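Local coordinates for protein acinetobacter secreted protease CpaA (Acinetobacter nosocomialis M2, PDB 6O38) that is a secreted zinc metalloprotease of Acinetobacter, probably exported by the type II secretion system and seen bound to its chaperone CpaB, at residues Ala494-Arg497 against His498-His502; Ser524-Met527 against Gly528-Ile532. All blocks are in the same frame, centred on the assembly; numbering follows the deposited sequence.

Interactions 1 and 2 are both local and both buried, their centres about 10 Å apart, but they are built differently. Interaction 1 is the first part of the zinc-binding helix, with backbone bonds running in series and two imidazoles on the metal; interaction 2 is an irregular loop in which two carbonyl oxygens each collect two N-H groups, and some of its residues are partly exposed. The two elements are joined directly: His498 ND1 is hydrogen-bonded to Ala526 O at 3.0 Å, and Asn530 ND2 to Ala494 O. The loop thus holds the second ring nitrogen of a zinc ligand and the Ala494 carbonyl near the start of that helix.

Interaction 1 (Ala494-Arg497 against His498-His502); sequences AAMR and HEVGH. With ZN (zinc ion), chain M.
Ala495 and Met496 meet Glu499 and Val500 in a local, i to i+4 contact at the start of helix 496-504, the helix that carries the HExxH zinc-binding motif. The evidence is a run of backbone hydrogen bonds. Glu499 N donates its N-H to Ala495 O at 2.9 Å, and Val500 N donates likewise to Met496 O at 2.8 Å, nearly straight at 170°. The next bond, Gly501 N to Arg497 O, is stretched to 3.3 Å, with the donor about 55° out of the carbonyl plane; that oxygen also accepts from Tyr535 OH. On one flank Met496, modelled as selenomethionine, lies alongside Val500, with CG 4.0 Å from Val500 CG2. On another, the four-residue spacing of His498 and His502 turns both imidazoles to the zinc ion, whose distance is 2.2 Å from His498 NE2 and 2.1 Å from His502 NE2. His508 and Asp170 of the chaperone CpaB complete the site. Glu499 is bent at chi2 (-54°), which brings CD to the edge of the His498 ring, in its plane. Arg497 extends away to Thr408 and Asn533 through NH1. Around this turn, Ala494, Met496 and Arg497 pack on helix 391-411, Met496 and Glu499 on Tyr459 of strand 457-462, and Glu499 and His502 on Ala473 of strand 471-473.

Interaction 2 (Ser524-Met527 against Gly528-Ile532); sequences STAM and GGNNI
Asn531 sets CG between its own backbone N and carbonyl carbon (chi1 56°), which swings the amide back across the loop until OD1 meets Ser524 N. That pair is assigned as a hydrogen bond, although its modelled length is too short to be trusted at this resolution. In Asn530, CG is instead anti to the backbone N (chi1 -163°), directing the amide along Ala526: OD1 lies 3.7 Å from Ala526 CB, and CB comes to 3.3 Å from Ala526 O. The amide reaches the Ala494-Arg497 segment, with ND2 on Ala494 O and OD1 weakly bonded to Arg497 NE.

Two carbonyls organise the backbone. Ser524 O accepts from Asn531 N and Ile532 N, each at 3.2 Å, the donors arriving from opposite faces of the carbonyl plane. Thr525 O likewise takes Gly528 N at 3.0 Å and Asn530 N at 2.6 Å, again one from each face and well out of the plane. The bond from Gly528 N, with helix-like backbone angles at Ala526 and Met527, closes a type I beta-turn with Met527 third. This is consistent with the Met-turn of metzincin proteases, the methionine turn beneath the zinc-binding histidines. The Met527 side chain, modelled as selenomethionine, is about 6 Å from the zinc ion and packs on His498.

Gly529 takes a phi of 141°, a region open mainly to glycine, and its CA lies 3.8 Å from Ser524 CB. The Ser524 and Thr525 hydroxyls bond to the backbone N of His520 and Phe518, respectively. On the chaperone side, Asn530 packs on Val168 of CpaB and Asn531 on Asp165 of CpaB.

Interaction 1 (Ala494-Arg497 against His498-His502)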
loop_
_atom_site.group_PDB
_atom_site.type_symbol
_atom_site.label_atom_id
_atom_site.label_comp_id
_atom_site.label_asym_id
_atom_site.label_seq_id
_atom_site.Cartn_x
_atom_site.Cartn_y
_atom_site.Cartn_z
ATOM N N ALA A 494 9.878 -9.644 -3.655
ATOM C CA ALA A 494 8.788 -9.168 -4.496
ATOM C C ALA A 494 8.882 -9.680 -5.927
ATOM O O ALA A 494 7.967 -9.432 -6.719
ATOM C CB ALA A 494 8.755 -7.638 -4.499
ATOM N N ALA A 495 9.961 -10.384 -6.273
ATOM C CA ALA A 495 10.138 -10.905 -7.622
ATOM C C ALA A 495 9.269 -12.122 -7.905
ATOM O O ALA A 495 9.002 -12.414 -9.077
ATOM C CB ALA A 495 11.606 -11.261 -7.860
HETATM N N MSE A 496 8.828 -12.836 -6.873
HETATM C CA MSE A 496 8.067 -14.065 -7.071
HETATM C C MSE A 496 6.730 -13.801 -7.750
HETATM O O MSE A 496 6.379 -14.473 -8.718
HETATM C CB MSE A 496 7.833 -14.785 -5.745
HETATM C CG MSE A 496 7.218 -16.162 -5.925
HETATM SE SE MSE A 496 6.706 -17.031 -4.263
HETATM C CE MSE A 496 6.251 -18.786 -4.984
ATOM N N ARG A 497 5.982 -12.819 -7.237
ATOM C CA ARG A 497 4.714 -12.461 -7.861
ATOM C C ARG A 497 4.904 -11.977 -9.291
ATOM O O ARG A 497 3.954 -12.021 -10.080
ATOM C CB ARG A 497 3.995 -11.390 -7.038
ATOM C CG ARG A 497 4.657 -10.021 -7.059
ATOM C CD ARG A 497 3.776 -8.984 -6.384
ATOM N NE ARG A 497 4.390 -7.660 -6.360
ATOM C CZ ARG A 497 3.889 -6.619 -5.705
ATOM N NH1 ARG A 497 2.765 -6.747 -5.014
ATOM N NH2 ARG A 497 4.513 -5.449 -5.736
ATOM N N HIS A 498 6.110 -11.528 -9.641
ATOM C CA HIS A 498 6.401 -11.136 -11.014
ATOM C C HIS A 498 6.673 -12.353 -11.889
ATOM O O HIS A 498 6.133 -12.465 -12.995
ATOM C CB HIS A 498 7.590 -10.172 -11.041
ATOM C CG HIS A 498 7.972 -9.722 -12.417
ATOM N ND1 HIS A 498 7.410 -8.618 -13.022
ATOM C CD2 HIS A 498 8.867 -10.220 -13.302
ATOM C CE1 HIS A 498 7.940 -8.459 -14.222
ATOM N NE2 HIS A 498 8.827 -9.418 -14.415
ATOM N N GLU A 499 7.505 -13.277 -11.406
ATOM C CA GLU A 499 7.818 -14.469 -12.186
ATOM C C GLU A 499 6.609 -15.390 -12.300
ATOM O O GLU A 499 6.381 -15.994 -13.355
ATOM C CB GLU A 499 9.006 -15.206 -11.568
ATOM C CG GLU A 499 10.265 -14.358 -11.440
ATOM C CD GLU A 499 10.695 -13.726 -12.755
ATOM O OE1 GLU A 499 11.187 -12.578 -12.732
ATOM O OE2 GLU A 499 10.530 -14.367 -13.815
ATOM N N VAL A 500 5.828 -15.520 -11.224
ATOM C CA VAL A 500 4.612 -16.327 -11.284
ATOM C C VAL A 500 3.616 -15.713 -12.260
ATOM O O VAL A 500 2.894 -16.427 -12.968
ATOM C CB VAL A 500 4.010 -16.489 -9.875
ATOM C CG1 VAL A 500 2.607 -17.078 -9.945
ATOM C CG2 VAL A 500 4.911 -17.362 -9.013
ATOM N N GLY A 501 3.570 -14.380 -12.321
ATOM C CA GLY A 501 2.761 -13.721 -13.335
ATOM C C GLY A 501 3.130 -14.147 -14.741
ATOM O O GLY A 501 2.256 -14.377 -15.581
ATOM N N HIS A 502 4.432 -14.255 -15.019
ATOM C CA HIS A 502 4.877 -14.777 -16.308
ATOM C C HIS A 502 4.378 -16.202 -16.518
ATOM O O HIS A 502 3.849 -16.537 -17.584
ATOM C CB HIS A 502 6.402 -14.721 -16.404
ATOM C CG HIS A 502 6.941 -13.366 -16.743
ATOM N ND1 HIS A 502 6.587 -12.691 -17.891
ATOM C CD2 HIS A 502 7.813 -12.563 -16.089
ATOM C CE1 HIS A 502 7.215 -11.530 -17.929
ATOM N NE2 HIS A 502 7.965 -11.427 -16.846
HETATM ZN ZN ZN M . 9.586 -10.203 -16.359
#

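Interaction 2 (Ser524-Met527 against Gly528-Ile532)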
loop_
_atom_site.group_PDB
_atom_site.type_symbol
_atom_site.label_atom_id
_atom_site.label_comp_id
_atom_site.label_asym_id
_atom_site.label_seq_id
_atom_site.Cartn_x
_atom_site.Cartn_y
_atom_site.Cartn_z
ATOM N N SER A 524 2.508 1.336 -10.678
ATOM C CA SER A 524 2.546 0.359 -11.755
ATOM C C SER A 524 2.272 -1.035 -11.210
ATOM O O SER A 524 2.761 -1.399 -10.136
ATOM C CB SER A 524 3.901 0.386 -12.463
ATOM O OG SER A 524 4.142 1.650 -13.057
ATOM N N THR A 525 1.507 -1.820 -11.965
ATOM C CA THR A 525 1.137 -3.158 -11.529
ATOM C C THR A 525 2.349 -4.088 -11.588
ATOM O O THR A 525 3.455 -3.698 -11.974
ATOM C CB THR A 525 -0.013 -3.697 -12.378
ATOM O OG1 THR A 525 0.422 -3.857 -13.735
ATOM C CG2 THR A 525 -1.195 -2.741 -12.337
ATOM N N ALA A 526 2.125 -5.347 -11.199
ATOM C CA ALA A 526 3.230 -6.283 -11.012
ATOM C C ALA A 526 4.008 -6.514 -12.303
ATOM O O ALA A 526 5.241 -6.608 -12.282
ATOM C CB ALA A 526 2.700 -7.605 -10.457
HETATM N N MSE A 527 3.314 -6.611 -13.433
HETATM C CA MSE A 527 3.985 -6.866 -14.705
HETATM C C MSE A 527 4.483 -5.587 -15.370
HETATM O O MSE A 527 5.250 -5.640 -16.331
HETATM C CB MSE A 527 3.055 -7.606 -15.667
HETATM C CG MSE A 527 2.554 -8.937 -15.155
HETATM SE SE MSE A 527 3.997 -10.100 -14.568
HETATM C CE MSE A 527 3.456 -10.262 -12.715
ATOM N N GLY A 528 4.047 -4.438 -14.860
ATOM C CA GLY A 528 4.372 -3.177 -15.499
ATOM C C GLY A 528 5.217 -2.238 -14.664
ATOM O O GLY A 528 5.196 -1.024 -14.883
ATOM N N GLY A 529 5.989 -2.785 -13.730
ATOM C CA GLY A 529 6.811 -1.970 -12.856
ATOM C C GLY A 529 6.854 -2.476 -11.429
ATOM O O GLY A 529 7.867 -2.308 -10.744
ATOM N N ASN A 530 5.763 -3.089 -10.969
ATOM C CA ASN A 530 5.756 -3.891 -9.743
ATOM C C ASN A 530 6.003 -3.045 -8.490
ATOM O O ASN A 530 6.782 -3.426 -7.617
ATOM C CB ASN A 530 6.776 -5.032 -9.834
ATOM C CG ASN A 530 6.534 -6.116 -8.805
ATOM O OD1 ASN A 530 5.413 -6.304 -8.335
ATOM N ND2 ASN A 530 7.591 -6.837 -8.446
ATOM N N ASN A 531 5.338 -1.892 -8.390
ATOM C CA ASN A 531 5.449 -1.062 -7.197
ATOM C C ASN A 531 4.126 -0.857 -6.468
ATOM O O ASN A 531 4.094 -0.118 -5.476
ATOM C CB ASN A 531 6.076 0.301 -7.539
ATOM C CG ASN A 531 5.318 1.050 -8.619
ATOM O OD1 ASN A 531 4.139 0.798 -8.866
ATOM N ND2 ASN A 531 5.999 1.986 -9.269
ATOM N N ILE A 532 3.040 -1.483 -6.920
ATOM C CA ILE A 532 1.784 -1.517 -6.184
ATOM C C ILE A 532 1.275 -2.951 -6.185
ATOM O O ILE A 532 1.602 -3.746 -7.071
ATOM C CB ILE A 532 0.718 -0.557 -6.766
ATOM C CG1 ILE A 532 0.353 -0.950 -8.197
ATOM C CG2 ILE A 532 1.195 0.889 -6.704
ATOM C CD1 ILE A 532 -0.774 -0.131 -8.783
#